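Local coordinates for protein transcriptional regulator, LYSR family (Neisseria meningitidis, PDB 4AB6) that probably controls transcription of methionine biosynthesis genes as a MetR-like, LysR-family DNA-binding regulator, of which this chain is the regulatory domain, at residues G8-A13 and K195-N200. The protein carries 2 engineered substitutions. Numbering follows the deposited sequence.
Sequences GELRIA and KSYLNN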
loop_
_atom_site.group_PDB
_atom_site.type_symbol
_atom_site.label_atom_id
_atom_site.label_comp_id
_atom_site.label_asym_id
_atom_site.label_seq_id
_atom_site.Cartn_x
_atom_site.Cartn_y
_atom_site.Cartn_z
ATOM N N GLY A 8 -2.464 -25.537 14.986
ATOM C CA GLY A 8 -1.177 -24.874 14.809
ATOM C C GLY A 8 -1.193 -23.391 14.526
ATOM O O GLY A 8 -2.121 -22.693 14.932
ATOM N N GLU A 9 -0.133 -22.888 13.854
ATOM C CA GLU A 9 -0.010 -21.467 13.504
ATOM C C GLU A 9 0.564 -21.200 12.119
ATOM O O GLU A 9 1.417 -21.954 11.644
ATOM C CB GLU A 9 0.722 -20.657 14.590
ATOM C CG GLU A 9 2.203 -20.954 14.742
ATOM C CD GLU A 9 2.978 -20.003 15.637
ATOM O OE1 GLU A 9 2.385 -19.011 16.121
ATOM O OE2 GLU A 9 4.187 -20.250 15.852
ATOM N N LEU A 10 0.087 -20.115 11.474
ATOM C CA LEU A 10 0.512 -19.706 10.138
ATOM C C LEU A 10 0.979 -18.253 10.111
ATOM O O LEU A 10 0.158 -17.340 9.958
ATOM C CB LEU A 10 -0.629 -19.914 9.118
ATOM C CG LEU A 10 -0.289 -20.570 7.765
ATOM C CD1 LEU A 10 -1.501 -20.588 6.865
ATOM C CD2 LEU A 10 0.837 -19.852 7.045
ATOM N N ARG A 11 2.302 -18.047 10.237
ATOM C CA ARG A 11 2.937 -16.734 10.167
ATOM C C ARG A 11 3.490 -16.601 8.749
ATOM O O ARG A 11 4.428 -17.315 8.383
ATOM C CB ARG A 11 4.053 -16.592 11.212
ATOM C CG ARG A 11 3.583 -16.768 12.654
ATOM C CD ARG A 11 4.761 -16.970 13.595
ATOM N NE ARG A 11 5.432 -18.252 13.371
ATOM C CZ ARG A 11 6.569 -18.617 13.954
ATOM N NH1 ARG A 11 7.177 -17.801 14.804
ATOM N NH2 ARG A 11 7.107 -19.801 13.689
ATOM N N ILE A 12 2.853 -15.756 7.928
ATOM C CA ILE A 12 3.213 -15.572 6.519
ATOM C C ILE A 12 4.276 -14.494 6.317
ATOM O O ILE A 12 4.092 -13.354 6.756
ATOM C CB ILE A 12 1.963 -15.359 5.604
ATOM C CG1 ILE A 12 0.852 -16.385 5.901
ATOM C CG2 ILE A 12 2.343 -15.404 4.117
ATOM C CD1 ILE A 12 -0.538 -15.866 5.759
ATOM N N ALA A 13 5.382 -14.872 5.632
ATOM C CA ALA A 13 6.504 -14.007 5.238
ATOM C C ALA A 13 6.389 -13.801 3.739
ATOM O O ALA A 13 6.204 -14.759 2.988
ATOM C CB ALA A 13 7.836 -14.657 5.565
ATOM N N LYS A 195 1.895 -31.052 7.560
ATOM C CA LYS A 195 0.782 -30.167 7.919
ATOM C C LYS A 195 -0.174 -29.951 6.738
ATOM O O LYS A 195 0.223 -29.427 5.690
ATOM C CB LYS A 195 1.274 -28.817 8.473
ATOM C CG LYS A 195 2.367 -28.931 9.521
ATOM C CD LYS A 195 1.936 -28.419 10.877
ATOM C CE LYS A 195 3.124 -28.165 11.784
ATOM N NZ LYS A 195 3.912 -29.407 12.051
ATOM N N SER A 196 -1.429 -30.368 6.924
ATOM C CA SER A 196 -2.502 -30.276 5.934
ATOM C C SER A 196 -2.896 -28.838 5.588
ATOM O O SER A 196 -3.105 -28.547 4.407
ATOM C CB SER A 196 -3.722 -31.067 6.398
ATOM O OG SER A 196 -4.010 -30.854 7.774
ATOM N N TYR A 197 -2.993 -27.944 6.604
ATOM C CA TYR A 197 -3.388 -26.544 6.408
ATOM C C TYR A 197 -2.440 -25.724 5.540
ATOM O O TYR A 197 -2.907 -24.847 4.810
ATOM C CB TYR A 197 -3.733 -25.840 7.732
ATOM C CG TYR A 197 -2.593 -25.732 8.720
ATOM C CD1 TYR A 197 -1.746 -24.627 8.725
ATOM C CD2 TYR A 197 -2.409 -26.697 9.709
ATOM C CE1 TYR A 197 -0.713 -24.507 9.653
ATOM C CE2 TYR A 197 -1.379 -26.585 10.645
ATOM C CZ TYR A 197 -0.531 -25.490 10.610
ATOM O OH TYR A 197 0.489 -25.372 11.522
ATOM N N LEU A 198 -1.121 -26.020 5.599
ATOM C CA LEU A 198 -0.102 -25.327 4.802
ATOM C C LEU A 198 -0.251 -25.652 3.317
ATOM O O LEU A 198 -0.161 -24.743 2.489
ATOM C CB LEU A 198 1.320 -25.641 5.297
ATOM C CG LEU A 198 1.729 -25.041 6.639
ATOM C CD1 LEU A 198 3.030 -25.623 7.121
ATOM C CD2 LEU A 198 1.847 -23.529 6.564
ATOM N N ASN A 199 -0.520 -26.933 2.988
ATOM C CA ASN A 199 -0.748 -27.390 1.616
ATOM C C ASN A 199 -2.083 -26.838 1.125
ATOM O O ASN A 199 -2.217 -26.494 -0.051
ATOM C CB ASN A 199 -0.740 -28.927 1.542
ATOM C CG ASN A 199 0.564 -29.603 1.952
ATOM O OD1 ASN A 199 1.483 -29.004 2.541
ATOM N ND2 ASN A 199 0.660 -30.898 1.669
ATOM N N ASN A 200 -3.056 -26.721 2.048
ATOM C CA ASN A 200 -4.392 -26.191 1.781
ATOM C C ASN A 200 -4.349 -24.692 1.471
ATOM O O ASN A 200 -5.114 -24.238 0.618
ATOM C CB ASN A 200 -5.338 -26.489 2.943
ATOM C CG ASN A 200 -6.787 -26.305 2.579
ATOM O OD1 ASN A 200 -7.336 -25.201 2.635
ATOM N ND2 ASN A 200 -7.430 -27.387 2.177
#
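At Gly-8, the backbone runs past the phenol end of Tyr-197, a clear example of how one large aromatic side chain can reach from a helix to the backbone of an inner strand. Gly-8 CA lies 3.7 Å from Tyr-197 OH, approaching the ring obliquely. Glu-9 contributes through its main chain: its N and its carbonyl O both lie about 3.5 Å from Tyr-197 OH, the carbonyl oxygen sitting at the ring edge near the ring plane. Its side chain leaves the backbone away from the helix, and its carboxylate pairs by charge with Arg-11, OE2 lying over one face of the guanidinium; Arg-11 also forms a salt bridge with Asp-59. Leu-10 supplies the apolar part. Its CG meets Leu-198 CD2 at 3.8 Å and faces the edge of Tyr-197 at CE1, 4.4 Å away, while the two leucine side chains run antiparallel alongside each other. With chi1 at 63°, Tyr-197 CG sits between its backbone N and carbonyl carbon, which carries the ring toward the strand. Leu-60 touches both leucines, and Phe-30 of helix 20-33 also packs on Leu-10. The axes of strand 9-13 and helix 196-200 approach to 9.8 Å and cross at -39°, as the first turn of helix 196-212 packs against the strand, an alpha/beta layering characteristic of the periplasmic-binding-protein-like fold of LysR regulatory domains.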